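Local coordinates for Alr3699 protein (Nostoc sp., PDB 4XSO) that is a glycosyltransferase-family protein of the GT-B fold, built from two Rossmann-like domains, whose particular role is not established, at residues A340-I343 against N344-E348; A312-G316 against G317-L321; L201-A204 against N205-V208. All coordinates share one frame; numbering follows the deposited sequence.

Contact 1: residues A340-I343 against N344-E348; sequences ANII and NTCIE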
loop_
_atom_site.group_PDB
_atom_site.type_symbol
_atom_site.label_atom_id
_atom_site.label_comp_id
_atom_site.label_asym_id
_atom_site.label_seq_id
_atom_site.Cartn_x
_atom_site.Cartn_y
_atom_site.Cartn_z
ATOM N N ALA A 340 7.890 28.787 40.570
ATOM C CA ALA A 340 8.223 28.967 41.987
ATOM C C ALA A 340 7.152 29.785 42.683
ATOM O O ALA A 340 6.777 29.541 43.867
ATOM C CB ALA A 340 9.588 29.625 42.164
ATOM N N ASN A 341 6.644 30.767 41.980
ATOM C CA ASN A 341 5.577 31.571 42.537
ATOM C C ASN A 341 4.354 30.721 42.874
ATOM O O ASN A 341 3.737 30.894 43.945
ATOM C CB ASN A 341 5.146 32.625 41.542
ATOM C CG ASN A 341 6.159 33.748 41.395
ATOM O OD1 ASN A 341 7.060 33.935 42.204
ATOM N ND2 ASN A 341 5.960 34.539 40.389
ATOM N N ILE A 342 4.019 29.779 41.990
ATOM C CA ILE A 342 2.930 28.834 42.305
ATOM C C ILE A 342 3.239 28.026 43.510
ATOM O O ILE A 342 2.384 27.819 44.383
ATOM C CB ILE A 342 2.631 27.888 41.117
ATOM C CG1 ILE A 342 2.075 28.686 39.942
ATOM C CG2 ILE A 342 1.631 26.811 41.523
ATOM C CD1 ILE A 342 0.925 29.647 40.335
ATOM N N ILE A 343 4.450 27.490 43.560
ATOM C CA ILE A 343 4.826 26.610 44.698
ATOM C C ILE A 343 4.697 27.388 46.017
ATOM O O ILE A 343 4.089 26.935 46.988
ATOM C CB ILE A 343 6.275 26.100 44.547
ATOM C CG1 ILE A 343 6.348 25.153 43.361
ATOM C CG2 ILE A 343 6.736 25.438 45.824
ATOM C CD1 ILE A 343 7.772 24.669 43.078
ATOM N N ASN A 344 5.232 28.602 46.014
ATOM C CA ASN A 344 5.108 29.482 47.156
ATOM C C ASN A 344 3.634 29.843 47.499
ATOM O O ASN A 344 3.276 29.927 48.667
ATOM C CB ASN A 344 5.953 30.738 46.938
ATOM C CG ASN A 344 7.425 30.514 47.279
ATOM O OD1 ASN A 344 7.745 30.056 48.357
ATOM N ND2 ASN A 344 8.315 30.828 46.367
ATOM N N THR A 345 2.795 30.052 46.483
ATOM C CA THR A 345 1.397 30.286 46.720
ATOM C C THR A 345 0.785 29.103 47.413
ATOM O O THR A 345 -0.039 29.286 48.305
ATOM C CB THR A 345 0.659 30.487 45.417
ATOM O OG1 THR A 345 1.085 31.732 44.879
ATOM C CG2 THR A 345 -0.831 30.495 45.627
ATOM N N CYS A 346 1.186 27.894 46.992
ATOM C CA CYS A 346 0.650 26.661 47.606
ATOM C C CYS A 346 1.057 26.464 49.084
ATOM O O CYS A 346 0.323 25.863 49.873
ATOM C CB CYS A 346 1.058 25.428 46.779
ATOM S SG CYS A 346 0.150 25.302 45.235
ATOM N N ILE A 347 2.251 26.921 49.420
ATOM C CA ILE A 347 2.772 26.879 50.810
ATOM C C ILE A 347 2.029 27.832 51.734
ATOM O O ILE A 347 1.586 27.457 52.811
ATOM C CB ILE A 347 4.280 27.249 50.811
ATOM C CG1 ILE A 347 5.058 26.134 50.148
ATOM C CG2 ILE A 347 4.769 27.492 52.229
ATOM C CD1 ILE A 347 6.462 26.508 49.693
ATOM N N GLU A 348 1.855 29.062 51.266
ATOM C CA GLU A 348 1.295 30.132 52.026
ATOM C C GLU A 348 -0.213 30.105 52.080
ATOM O O GLU A 348 -0.735 30.573 53.062
ATOM C CB GLU A 348 1.696 31.486 51.430
ATOM C CG GLU A 348 3.198 31.717 51.321
ATOM C CD GLU A 348 3.541 32.984 50.510
ATOM O OE1 GLU A 348 2.873 34.021 50.694
ATOM O OE2 GLU A 348 4.481 32.946 49.684
#

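Contact 2: residues A312-G316 against G317-L321; sequences AAKAG and GAMEL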
loop_
_atom_site.group_PDB
_atom_site.type_symbol
_atom_site.label_atom_id
_atom_site.label_comp_id
_atom_site.label_asym_id
_atom_site.label_seq_id
_atom_site.Cartn_x
_atom_site.Cartn_y
_atom_site.Cartn_z
ATOM N N ALA A 312 0.814 22.882 35.820
ATOM C CA ALA A 312 1.213 22.433 34.505
ATOM C C ALA A 312 1.705 23.527 33.602
ATOM O O ALA A 312 1.425 24.705 33.793
ATOM C CB ALA A 312 0.051 21.734 33.803
ATOM N N ALA A 313 2.380 23.106 32.551
ATOM C CA ALA A 313 2.912 24.065 31.587
ATOM C C ALA A 313 1.764 24.409 30.651
ATOM O O ALA A 313 1.024 23.516 30.240
ATOM C CB ALA A 313 4.117 23.462 30.848
ATOM N N LYS A 314 1.540 25.702 30.413
ATOM C CA LYS A 314 0.445 26.194 29.601
ATOM C C LYS A 314 0.719 26.062 28.096
ATOM O O LYS A 314 1.115 27.041 27.420
ATOM C CB LYS A 314 0.153 27.635 29.961
ATOM C CG LYS A 314 -1.159 28.137 29.424
ATOM C CD LYS A 314 -1.453 29.601 29.749
ATOM C CE LYS A 314 -2.583 30.118 28.847
ATOM N NZ LYS A 314 -3.636 30.846 29.608
ATOM N N ALA A 315 0.509 24.843 27.604
ATOM C CA ALA A 315 0.655 24.455 26.201
ATOM C C ALA A 315 -0.111 23.140 25.891
ATOM O O ALA A 315 -0.379 22.309 26.804
ATOM C CB ALA A 315 2.127 24.291 25.855
ATOM N N GLY A 316 -0.498 22.983 24.617
ATOM C CA GLY A 316 -1.159 21.779 24.147
ATOM C C GLY A 316 -2.361 21.399 24.966
ATOM O O GLY A 316 -3.118 22.237 25.336
ATOM N N GLY A 317 -2.487 20.129 25.303
ATOM C CA GLY A 317 -3.666 19.624 25.963
ATOM C C GLY A 317 -3.898 20.164 27.358
ATOM O O GLY A 317 -5.077 20.239 27.787
ATOM N N ALA A 318 -2.810 20.577 28.044
ATOM C CA ALA A 318 -2.881 21.047 29.448
ATOM C C ALA A 318 -3.891 22.152 29.650
ATOM O O ALA A 318 -4.627 22.206 30.649
ATOM C CB ALA A 318 -1.503 21.535 29.920
ATOM N N MET A 319 -3.953 23.058 28.685
ATOM C CA MET A 319 -4.889 24.178 28.791
ATOM C C MET A 319 -6.351 23.693 28.818
ATOM O O MET A 319 -7.196 24.382 29.329
ATOM C CB MET A 319 -4.663 25.196 27.648
ATOM C CG MET A 319 -3.212 25.322 27.202
ATOM S SD MET A 319 -2.905 26.804 26.196
ATOM C CE MET A 319 -2.984 26.203 24.531
ATOM N N GLU A 320 -6.673 22.491 28.329
ATOM C CA GLU A 320 -8.088 22.051 28.305
ATOM C C GLU A 320 -8.397 21.257 29.565
ATOM O O GLU A 320 -9.566 20.988 29.859
ATOM C CB GLU A 320 -8.329 21.062 27.158
ATOM C CG GLU A 320 -8.177 21.626 25.786
ATOM C CD GLU A 320 -7.897 20.521 24.760
ATOM O OE1 GLU A 320 -8.754 19.609 24.632
ATOM O OE2 GLU A 320 -6.850 20.611 24.075
ATOM N N LEU A 321 -7.332 20.822 30.234
ATOM C CA LEU A 321 -7.425 20.057 31.438
ATOM C C LEU A 321 -7.607 20.887 32.695
ATOM O O LEU A 321 -8.194 20.402 33.698
ATOM C CB LEU A 321 -6.198 19.172 31.586
ATOM C CG LEU A 321 -5.835 18.293 30.367
ATOM C CD1 LEU A 321 -4.620 17.440 30.651
ATOM C CD2 LEU A 321 -6.998 17.396 29.978
#

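Contact 3: residues L201-A204 against N205-V208; sequences LGVA and NNFV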
loop_
_atom_site.group_PDB
_atom_site.type_symbol
_atom_site.label_atom_id
_atom_site.label_comp_id
_atom_site.label_asym_id
_atom_site.label_seq_id
_atom_site.Cartn_x
_atom_site.Cartn_y
_atom_site.Cartn_z
ATOM N N LEU A 201 10.046 7.639 52.762
ATOM C CA LEU A 201 10.749 8.419 51.787
ATOM C C LEU A 201 11.542 9.476 52.463
ATOM O O LEU A 201 12.336 10.109 51.819
ATOM C CB LEU A 201 9.781 9.058 50.805
ATOM C CG LEU A 201 9.199 8.094 49.813
ATOM C CD1 LEU A 201 8.293 8.823 48.856
ATOM C CD2 LEU A 201 10.319 7.365 49.074
ATOM N N GLY A 202 11.286 9.729 53.742
ATOM C CA GLY A 202 12.073 10.709 54.443
ATOM C C GLY A 202 11.640 12.117 54.131
ATOM O O GLY A 202 12.400 13.046 54.346
ATOM N N VAL A 203 10.378 12.310 53.746
ATOM C CA VAL A 203 9.935 13.655 53.417
ATOM C C VAL A 203 8.798 14.143 54.238
ATOM O O VAL A 203 8.054 15.004 53.785
ATOM C CB VAL A 203 9.478 13.724 51.958
ATOM C CG1 VAL A 203 10.651 13.460 51.047
ATOM C CG2 VAL A 203 8.363 12.682 51.694
ATOM N N ALA A 204 8.622 13.597 55.421
ATOM C CA ALA A 204 7.375 13.837 56.189
ATOM C C ALA A 204 7.219 15.282 56.643
ATOM O O ALA A 204 6.122 15.840 56.618
ATOM C CB ALA A 204 7.261 12.885 57.365
ATOM N N ASN A 205 8.324 15.928 56.967
ATOM C CA ASN A 205 8.254 17.336 57.351
ATOM C C ASN A 205 8.533 18.287 56.231
ATOM O O ASN A 205 8.730 19.456 56.476
ATOM C CB ASN A 205 9.215 17.613 58.517
ATOM C CG ASN A 205 8.863 16.796 59.738
ATOM O OD1 ASN A 205 7.793 16.960 60.298
ATOM N ND2 ASN A 205 9.738 15.886 60.127
ATOM N N ASN A 206 8.543 17.803 54.997
ATOM C CA ASN A 206 8.771 18.659 53.841
ATOM C C ASN A 206 7.481 19.068 53.062
ATOM O O ASN A 206 6.420 18.407 53.168
ATOM C CB ASN A 206 9.672 17.929 52.854
ATOM C CG ASN A 206 11.035 17.635 53.415
ATOM O OD1 ASN A 206 11.515 16.505 53.346
ATOM N ND2 ASN A 206 11.686 18.653 53.905
ATOM N N PHE A 207 7.623 20.092 52.224
ATOM C CA PHE A 207 6.637 20.372 51.169
ATOM C C PHE A 207 7.168 19.708 49.916
ATOM O O PHE A 207 8.188 20.123 49.339
ATOM C CB PHE A 207 6.410 21.871 50.950
ATOM C CG PHE A 207 5.246 22.198 50.070
ATOM C CD1 PHE A 207 5.398 22.204 48.684
ATOM C CD2 PHE A 207 3.977 22.439 50.621
ATOM C CE1 PHE A 207 4.332 22.462 47.866
ATOM C CE2 PHE A 207 2.900 22.739 49.793
ATOM C CZ PHE A 207 3.085 22.762 48.408
ATOM N N VAL A 208 6.476 18.653 49.498
ATOM C CA VAL A 208 6.964 17.798 48.468
ATOM C C VAL A 208 6.302 18.091 47.107
ATOM O O VAL A 208 5.101 17.945 46.919
ATOM C CB VAL A 208 6.715 16.329 48.857
ATOM C CG1 VAL A 208 7.131 15.394 47.733
ATOM C CG2 VAL A 208 7.462 15.958 50.127
#

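Contact 1: residues A340-I343 against N344-E348
Asn341 O is gripped twice by one residue, Thr345, a turn further along the same helix. The backbone donor Thr345 N lies 2.8 Å from Asn341 O, and the hydroxyl Thr345 OG1 gives a second hydrogen bond of 2.9 Å to Asn341 O. The two donors come from opposite faces of the carbonyl plane, the hydroxyl 36° out of it, which leaves room for both. What allows this is the first torsion of Thr345: OG1 stands beside its own backbone N (chi1 -69°) and leans back over the preceding turn, while CG2 takes the place anti to N. The hydroxyl, on a partly exposed residue, is thereby satisfied within the helix.

The neighbouring i to i+4 bonds continue the pattern. Asn344 N meets Ala340 O at 2.8 Å, and Cys346 N is held at 2.9 Å from Ile342 O. Ile347 N is hydrogen-bonded to Ile343 O at 3.0 Å.

Apolar branches add a second layer. Ile347 CD1 reaches back to Ile343 CG2 at 4.0 Å, the two side chains crossing obliquely, and Cys346 SG lies 4.3 Å from Ile342 CG2. These side chains also pack outward: Ile343 on Val209 and Ile347 on Phe207 of strand 207-212, Ile342 and Cys346 on Phe329 of strand 329-331. Thr345 touches Lys352 and Cys346 touches Thr353, both of helix 350-368. The evidence thus describes the last nine residues of an amphipathic alpha-helix, 336-348, laid with its isoleucine and cysteine side against the parallel sheet of a Rossmann-like GT-B domain.

Contact 2: residues A312-G316 against G317-L321
Gly316 and Gly317 form the corner of a type II' beta turn running from Ala315 to Ala318. Gly316, with its positive phi of 53°, takes the first corner position, a conformation readily reached without a side chain. At Ala318 the turn closes: its N donates to Ala315 O at 3.2 Å, a weak bond with an N-H...O angle of 134°. The methyl of Ala318 points back at the first segment, where CB lies 3.2 Å from Ala313 O and 4.2 Å from Ala312 CB; Ile300 of helix 298-305 touches both Ala312 and Ala318. The turn therefore carries the chain from strand 310-313 into the short, weakly bonded helix 318-321 of a beta-alpha-beta unit whose next strand is 329-331. Met319 then reaches back over the loop. Its SD comes to 3.9 Å from Lys314 CG, the two chains crossing at about a right angle, while its CG lies 3.6 Å from Gly316 O. A bend at chi3 (-97°) turns CE back to 4.0 Å from the same Gly316 O. The carboxylate of Glu320 reaches the N-terminal half of the chain, OE1 hydrogen-bonded to Tyr179 OH and Gln159 N and OE2 to Ala160 N, bonds that probably bridge the two domains.

Contact 3: residues L201-A204 against N205-V208
Val203 and Asn206 are the ends of a type I beta turn, a local contact at the entry to strand 207-212, just after helix 191-201 has ended. The helix finishes in a Schellman motif: Gly202 is the first residue to leave helical geometry, its phi of 79° sending the chain out of the last turn. Five residues later, at Phe207, the chain enters strand 207-212 and with it the parallel sheet of the C-terminal Rossmann-like domain of this GT-B protein.

The turn is closed by one backbone hydrogen bond, from Asn206 N to Val203 O at 3.1 Å. Its two corner positions are taken by Ala204 and Asn205, both exposed.

The Asn206 side chain folds back across the turn. With CG beside the backbone N (chi1 -63°), its amide oxygen OD1 is brought to 3.3 Å from Val203 CA and 3.7 Å from Val203 CB, the two side chains crossing at about a right angle. At the other end of the amide, ND2 makes a weak hydrogen bond to Gln234 O, just before strand 235-240. Arg198, in the helix before the turn, also ties the loop down: its NH2 is hydrogen-bonded to both Ala204 O and Asn206 O, and its side chain touches Val203 and Val208.

Beyond the turn Val208 points back toward the loop, while its backbone N is hydrogen-bonded to Asp284 OD2. Its two methyls diverge: CG1 is anti to N (chi1 176°), leaving CG2 beside N to meet Val203. There Val208 CG2 sits 3.5 Å from Val203 CB, with Val203 CG2 close behind at 3.7 Å from that same methyl.

All three contacts lie in the C-terminal, Glycosyl transferases group 1 part of the chain and come along it in the order contact 3, contact 2, contact 1. Contacts 1 and 3 have centres 16 Å apart and touch: Phe207 at the start of strand 207-212 packs against helix 336-348, its CZ 3.7 Å from Cys346 CB. Contact 2 lies farther in, its centre 28 Å from that of contact 3 and 19 Å from that of contact 1, with no direct touch to either. Strands 207-212 and 310-313 nevertheless belong to the same six-stranded parallel sheet. The entry to one strand, the exit from another and a covering helix are thus joined through one domain.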